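Local coordinates for protein trans-4-hydroxy-L-proline dehydratase (Clostridioides difficile 70-100-2010, PDB 6VXC) that catalyses the radical dehydration of trans-4-hydroxy-L-proline to (S)-1-pyrroline-5-carboxylate, using a glycyl radical, in the anaerobic breakdown of hydroxyproline, at residues M471-L479 with V573-L582; M662-E673 with A685-S693. All blocks are in the same frame, centred on the assembly; numbering follows the deposited sequence.

Interaction 1: M471-L479 with V573-L582; sequences MNIPKILEL and VGIGTITDSL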
# COMPACT_ATOMS: atom_id res chain seq x y z
N MET A 471 4.24 10.15 -9.46
CA MET A 471 4.61 11.26 -10.31
C MET A 471 6.10 11.15 -10.63
O MET A 471 6.93 11.10 -9.71
CB MET A 471 4.31 12.60 -9.63
CG MET A 471 4.55 13.84 -10.50
SD MET A 471 3.52 13.93 -11.96
CE MET A 471 1.88 13.85 -11.25
N ASN A 472 6.44 11.15 -11.92
CA ASN A 472 7.79 10.89 -12.41
C ASN A 472 8.57 12.21 -12.38
O ASN A 472 8.71 12.90 -13.39
CB ASN A 472 7.72 10.27 -13.81
CG ASN A 472 9.05 9.68 -14.29
OD1 ASN A 472 10.12 10.00 -13.75
ND2 ASN A 472 8.99 8.86 -15.35
N ILE A 473 9.06 12.58 -11.20
CA ILE A 473 9.73 13.88 -11.06
C ILE A 473 10.96 13.98 -11.96
O ILE A 473 11.16 15.02 -12.59
CB ILE A 473 10.03 14.18 -9.59
CG1 ILE A 473 8.73 14.11 -8.79
CG2 ILE A 473 10.65 15.55 -9.45
CD1 ILE A 473 8.96 14.21 -7.31
N PRO A 474 11.82 12.96 -12.05
CA PRO A 474 12.97 13.06 -12.96
C PRO A 474 12.57 13.29 -14.41
O PRO A 474 13.24 14.05 -15.12
CB PRO A 474 13.68 11.71 -12.77
CG PRO A 474 13.28 11.26 -11.37
CD PRO A 474 11.85 11.73 -11.23
N LYS A 475 11.50 12.65 -14.89
CA LYS A 475 11.10 12.89 -16.27
C LYS A 475 10.52 14.29 -16.47
O LYS A 475 10.56 14.81 -17.58
CB LYS A 475 10.11 11.83 -16.73
CG LYS A 475 9.91 11.79 -18.25
CD LYS A 475 9.18 10.52 -18.67
CE LYS A 475 8.92 10.45 -20.18
NZ LYS A 475 10.15 10.08 -20.94
N ILE A 476 10.02 14.92 -15.41
CA ILE A 476 9.63 16.32 -15.53
C ILE A 476 10.86 17.18 -15.81
O ILE A 476 10.80 18.13 -16.60
CB ILE A 476 8.87 16.77 -14.27
CG1 ILE A 476 7.51 16.03 -14.23
CG2 ILE A 476 8.70 18.30 -14.24
CD1 ILE A 476 6.70 16.31 -12.97
N LEU A 477 12.00 16.86 -15.18
CA LEU A 477 13.23 17.56 -15.56
C LEU A 477 13.60 17.25 -17.01
O LEU A 477 14.00 18.14 -17.76
CB LEU A 477 14.39 17.21 -14.62
CG LEU A 477 15.75 17.86 -14.95
CD1 LEU A 477 15.70 19.38 -14.87
CD2 LEU A 477 16.85 17.34 -14.04
N GLU A 478 13.42 15.99 -17.43
CA GLU A 478 13.73 15.64 -18.81
C GLU A 478 12.91 16.49 -19.78
O GLU A 478 13.46 17.07 -20.71
CB GLU A 478 13.47 14.15 -19.05
CG GLU A 478 13.84 13.66 -20.45
CD GLU A 478 13.71 12.14 -20.59
OE1 GLU A 478 12.59 11.62 -20.55
OE2 GLU A 478 14.75 11.46 -20.74
N LEU A 479 11.61 16.64 -19.51
CA LEU A 479 10.78 17.51 -20.34
C LEU A 479 11.30 18.93 -20.33
O LEU A 479 11.37 19.57 -21.38
CB LEU A 479 9.32 17.48 -19.86
CG LEU A 479 8.46 16.21 -19.93
CD1 LEU A 479 7.01 16.53 -19.53
CD2 LEU A 479 8.51 15.55 -21.31
N VAL A 573 8.20 10.34 -6.90
CA VAL A 573 9.20 9.31 -7.15
C VAL A 573 10.45 9.97 -7.70
O VAL A 573 10.38 10.84 -8.58
CB VAL A 573 8.70 8.23 -8.13
CG1 VAL A 573 9.80 7.20 -8.39
CG2 VAL A 573 7.48 7.54 -7.58
N GLY A 574 11.60 9.54 -7.18
CA GLY A 574 12.88 9.87 -7.78
C GLY A 574 13.58 11.09 -7.25
O GLY A 574 14.38 11.68 -7.98
N ILE A 575 13.35 11.47 -5.99
CA ILE A 575 13.95 12.69 -5.47
C ILE A 575 15.49 12.62 -5.53
O ILE A 575 16.15 13.62 -5.80
CB ILE A 575 13.40 12.98 -4.06
CG1 ILE A 575 13.89 14.33 -3.51
CG2 ILE A 575 13.67 11.82 -3.08
CD1 ILE A 575 13.44 15.54 -4.34
N GLY A 576 16.08 11.44 -5.30
CA GLY A 576 17.53 11.32 -5.40
C GLY A 576 18.04 11.56 -6.81
O GLY A 576 19.00 12.31 -7.03
N THR A 577 17.42 10.90 -7.78
CA THR A 577 17.82 11.06 -9.17
C THR A 577 17.75 12.53 -9.58
O THR A 577 18.72 13.09 -10.09
CB THR A 577 16.94 10.19 -10.07
OG1 THR A 577 17.13 8.82 -9.76
CG2 THR A 577 17.25 10.42 -11.56
N ILE A 578 16.62 13.19 -9.29
CA ILE A 578 16.49 14.55 -9.81
C ILE A 578 17.36 15.52 -9.02
O ILE A 578 17.91 16.46 -9.60
CB ILE A 578 15.03 15.03 -9.86
CG1 ILE A 578 15.01 16.44 -10.49
CG2 ILE A 578 14.35 14.99 -8.50
CD1 ILE A 578 13.70 16.98 -10.73
N THR A 579 17.52 15.30 -7.71
CA THR A 579 18.45 16.10 -6.93
C THR A 579 19.85 16.05 -7.52
O THR A 579 20.49 17.08 -7.75
CB THR A 579 18.51 15.62 -5.47
OG1 THR A 579 17.26 15.86 -4.82
CG2 THR A 579 19.60 16.36 -4.74
N ASP A 580 20.36 14.83 -7.76
CA ASP A 580 21.70 14.71 -8.31
C ASP A 580 21.78 15.28 -9.72
O ASP A 580 22.82 15.82 -10.11
CB ASP A 580 22.16 13.25 -8.28
CG ASP A 580 22.52 12.76 -6.86
OD1 ASP A 580 22.53 13.56 -5.91
OD2 ASP A 580 22.80 11.55 -6.71
N SER A 581 20.70 15.19 -10.50
CA SER A 581 20.71 15.75 -11.86
C SER A 581 20.81 17.27 -11.83
O SER A 581 21.65 17.86 -12.51
CB SER A 581 19.47 15.31 -12.64
OG SER A 581 19.54 13.93 -12.94
N LEU A 582 19.94 17.93 -11.05
CA LEU A 582 20.01 19.38 -10.96
C LEU A 582 21.29 19.84 -10.28
O LEU A 582 21.85 20.88 -10.65
CB LEU A 582 18.78 19.92 -10.23
CG LEU A 582 17.47 20.06 -11.02
CD1 LEU A 582 16.30 20.39 -10.09
CD2 LEU A 582 17.61 21.12 -12.11
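Val573 N donates to Met471 O over 3.2 Å. This bond joins the C-terminal ends of two neighbouring parallel strands, 463-472 and 565-573, each followed closely by a helix, as in the strand-helix units of the glycyl radical enzyme barrel. Val573 O then takes a weak bond from Ile473 N, the first residue of helix 473-481. Gly574, with a positive phi of 93°, is the N-cap of helix 575-591, and Pro474 CG lies 3.6 Å from Gly574 O. Thr577 lays CB and CG2 against the Pro474 ring, while its OG1 is hydrogen-bonded to Glu695 OE2. Ile578 points at helix 473-481, where the two helix axes come within 8.8 Å at 34°. Its CG1 stands anti to the backbone N, and this carries CD1 across to Ile473 CG2 at 3.6 Å; the two side chains cross at about a right angle. CD1 also touches Leu477 CB. One turn on, Ser581 CB meets Leu477 CD2 at 3.6 Å. Leu582 closes the row, its CD2 3.8 Å from Leu477 CD1.

Interaction 2: M662-E673 with A685-S693; sequences MLPTTCHIYFGE and AKPVSEGIS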
# COMPACT_ATOMS: atom_id res chain seq x y z
N MET A 662 6.16 10.30 -0.44
CA MET A 662 7.33 9.93 -1.26
C MET A 662 7.59 8.43 -1.12
O MET A 662 8.25 8.01 -0.17
CB MET A 662 8.54 10.74 -0.83
CG MET A 662 8.21 12.20 -0.60
SD MET A 662 8.22 13.10 -2.15
CE MET A 662 9.99 13.15 -2.40
N LEU A 663 7.09 7.65 -2.07
CA LEU A 663 7.34 6.22 -2.12
C LEU A 663 7.17 5.74 -3.56
O LEU A 663 6.51 6.40 -4.36
CB LEU A 663 6.40 5.44 -1.17
CG LEU A 663 4.86 5.38 -1.16
CD1 LEU A 663 4.25 6.76 -1.12
CD2 LEU A 663 4.26 4.54 -2.26
N PRO A 664 7.82 4.62 -3.93
CA PRO A 664 7.79 4.17 -5.33
C PRO A 664 7.10 2.83 -5.58
O PRO A 664 6.74 2.54 -6.73
CB PRO A 664 9.28 4.06 -5.66
CG PRO A 664 9.84 3.48 -4.34
CD PRO A 664 8.98 4.05 -3.22
N THR A 665 6.97 1.98 -4.56
CA THR A 665 6.70 0.55 -4.75
C THR A 665 7.62 0.01 -5.85
O THR A 665 8.84 -0.00 -5.66
CB THR A 665 5.21 0.30 -5.04
OG1 THR A 665 4.41 0.97 -4.05
CG2 THR A 665 4.90 -1.20 -4.99
N THR A 666 7.10 -0.46 -6.99
CA THR A 666 7.98 -0.83 -8.10
C THR A 666 7.94 0.19 -9.24
O THR A 666 8.49 -0.07 -10.32
CB THR A 666 7.66 -2.24 -8.65
OG1 THR A 666 6.30 -2.33 -9.06
CG2 THR A 666 7.95 -3.34 -7.60
N CYS A 667 7.33 1.35 -9.02
CA CYS A 667 7.18 2.32 -10.09
C CYS A 667 8.49 3.02 -10.44
O CYS A 667 8.59 3.59 -11.54
CB CYS A 667 6.13 3.36 -9.73
SG CYS A 667 5.49 4.25 -11.15
N HIS A 668 9.51 2.98 -9.55
CA HIS A 668 10.80 3.57 -9.90
C HIS A 668 11.49 2.79 -11.01
O HIS A 668 12.33 3.36 -11.71
CB HIS A 668 11.72 3.69 -8.68
CG HIS A 668 12.07 2.38 -8.04
ND1 HIS A 668 11.12 1.53 -7.51
CD2 HIS A 668 13.27 1.80 -7.79
CE1 HIS A 668 11.72 0.47 -7.01
NE2 HIS A 668 13.02 0.60 -7.16
N ILE A 669 11.16 1.51 -11.18
CA ILE A 669 11.66 0.75 -12.32
C ILE A 669 11.02 1.25 -13.61
O ILE A 669 11.71 1.63 -14.56
CB ILE A 669 11.41 -0.76 -12.11
CG1 ILE A 669 11.99 -1.24 -10.76
CG2 ILE A 669 11.92 -1.58 -13.31
CD1 ILE A 669 13.50 -1.01 -10.58
N TYR A 670 9.68 1.28 -13.66
CA TYR A 670 8.94 1.75 -14.83
C TYR A 670 9.33 3.18 -15.20
O TYR A 670 9.61 3.47 -16.37
CB TYR A 670 7.44 1.65 -14.53
CG TYR A 670 6.48 2.39 -15.47
CD1 TYR A 670 6.50 2.17 -16.84
CD2 TYR A 670 5.52 3.24 -14.97
CE1 TYR A 670 5.60 2.82 -17.69
CE2 TYR A 670 4.61 3.89 -15.81
CZ TYR A 670 4.67 3.68 -17.17
OH TYR A 670 3.77 4.33 -17.99
N PHE A 671 9.36 4.07 -14.22
CA PHE A 671 9.64 5.48 -14.48
C PHE A 671 11.04 5.68 -15.08
O PHE A 671 11.24 6.60 -15.87
CB PHE A 671 9.51 6.31 -13.20
CG PHE A 671 8.09 6.68 -12.87
CD1 PHE A 671 7.06 6.41 -13.76
CD2 PHE A 671 7.79 7.33 -11.67
CE1 PHE A 671 5.76 6.78 -13.47
CE2 PHE A 671 6.48 7.71 -11.36
CZ PHE A 671 5.46 7.42 -12.27
N GLY A 672 12.01 4.85 -14.68
CA GLY A 672 13.32 4.91 -15.30
C GLY A 672 13.38 4.25 -16.66
O GLY A 672 14.15 4.67 -17.52
N GLU A 673 12.60 3.19 -16.86
CA GLU A 673 12.60 2.48 -18.14
C GLU A 673 12.14 3.37 -19.30
O GLU A 673 12.60 3.18 -20.43
CB GLU A 673 11.73 1.22 -18.05
CG GLU A 673 12.37 0.07 -17.26
CD GLU A 673 11.45 -1.16 -17.10
OE1 GLU A 673 11.99 -2.28 -16.94
OE2 GLU A 673 10.21 -0.99 -17.16
N ALA A 685 17.06 4.40 -19.76
CA ALA A 685 16.19 3.29 -19.38
C ALA A 685 16.59 2.60 -18.07
O ALA A 685 15.99 1.58 -17.72
CB ALA A 685 16.11 2.23 -20.50
N LYS A 686 17.59 3.12 -17.34
CA LYS A 686 17.87 2.59 -16.01
C LYS A 686 16.83 3.09 -14.99
O LYS A 686 16.25 4.16 -15.16
CB LYS A 686 19.26 3.03 -15.54
CG LYS A 686 20.41 2.57 -16.39
CD LYS A 686 20.54 1.06 -16.38
CE LYS A 686 21.06 0.56 -15.04
NZ LYS A 686 21.80 -0.74 -15.16
N PRO A 687 16.58 2.33 -13.92
CA PRO A 687 15.67 2.82 -12.87
C PRO A 687 16.07 4.18 -12.31
O PRO A 687 17.24 4.56 -12.32
CB PRO A 687 15.76 1.72 -11.80
CG PRO A 687 16.11 0.48 -12.56
CD PRO A 687 17.02 0.94 -13.70
N VAL A 688 15.08 4.92 -11.81
CA VAL A 688 15.38 6.09 -11.00
C VAL A 688 15.53 5.64 -9.54
O VAL A 688 15.31 4.47 -9.21
CB VAL A 688 14.32 7.22 -11.15
CG1 VAL A 688 14.27 7.71 -12.60
CG2 VAL A 688 12.91 6.75 -10.74
N SER A 689 15.94 6.56 -8.67
CA SER A 689 16.16 6.21 -7.27
C SER A 689 14.84 5.81 -6.61
O SER A 689 13.77 6.28 -7.00
CB SER A 689 16.77 7.39 -6.52
OG SER A 689 15.98 8.57 -6.68
N GLU A 690 14.92 4.95 -5.59
CA GLU A 690 13.76 4.45 -4.85
C GLU A 690 13.54 5.22 -3.55
O GLU A 690 14.50 5.55 -2.84
CB GLU A 690 13.89 2.94 -4.58
CG GLU A 690 15.31 2.45 -4.33
CD GLU A 690 15.86 2.66 -2.92
OE1 GLU A 690 15.07 2.89 -1.98
OE2 GLU A 690 17.10 2.64 -2.77
N GLY A 691 12.28 5.51 -3.25
CA GLY A 691 11.92 6.27 -2.06
C GLY A 691 12.67 7.59 -2.01
O GLY A 691 12.85 8.25 -3.03
N ILE A 692 13.13 7.97 -0.82
CA ILE A 692 14.03 9.11 -0.65
C ILE A 692 15.47 8.64 -0.50
O ILE A 692 16.33 9.39 -0.01
CB ILE A 692 13.61 10.01 0.53
CG1 ILE A 692 13.75 9.27 1.87
CG2 ILE A 692 12.22 10.64 0.29
CD1 ILE A 692 13.67 10.15 3.09
N SER A 693 15.77 7.42 -0.93
CA SER A 693 17.10 6.86 -0.82
C SER A 693 18.05 7.57 -1.79
O SER A 693 17.61 8.20 -2.75
CB SER A 693 17.08 5.37 -1.15
OG SER A 693 16.09 4.66 -0.41
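His668 lies with one ring face over the side chain of Glu690, whose CB sits 3.7 Å from the ring centroid and 23° off the ring normal, a CH-pi contact. The two side chains run side by side and point the same way. Ring and carboxylate planes are 73° apart. Val688 O meets the ring at its edge, in plane, and Ile669 CD1 lies over the opposite face, toward the rim. CG of His668 stands between its own backbone N and carbonyl carbon (chi1 62°), which turns the ring over Glu690. Its NE2 is hydrogen-bonded to Glu800 OE2 of helix 795-803, which probably fixes the ring's rotation. Glu690 OE1 accepts from Ser693 OG at 2.6 Å, within the type II' turn from Glu690 to Ser693. In the fold, helix 667-673 follows the last strand of the parallel sheet, and the chain 685-693 passes along it, leading on toward the glycine radical region that carries Gly785. Val688 N donates to His668 O at 3.2 Å. Further along the helix, Ile669 CD1 packs on Pro687 CG at 3.6 Å. Gly672 has no side chain, and the chains come close here: its CA is 3.0 Å from Lys686 O, a CA-H...O contact. Gly672 O in turn receives the CA-H of Ala685. Toward the strand, Pro664 sets CG against the turn, 3.4 Å from Gly691 N. Pro664 is about 7 Å from Cys454, the probable radical cysteine, measured between side chains. Met662 CB touches Ile692 CG2 at 3.8 Å.

In the fold
Interaction 1 comes first along the chain and closes before interaction 2 opens. Their centres are 10 Å apart. Both lie where strands of the parallel sheet 463-472, 565-573, 657-661 end: interaction 1 joins the ends of the first two, and interaction 2 follows the third. The two contacts touch directly. Thr577 OG1 probably hydrogen-bonds to Ser689 N, and Asn472 ND2 to Phe671 O; ND2 also donates to Gly167 O. Val573 is shared ground, since His668, Phe671 and Val688 all pack on it. Through interaction 2 the chain leading toward the glycine radical region is thus laid against the sheet ends, near Cys454 and Glu456, the probable catalytic residues.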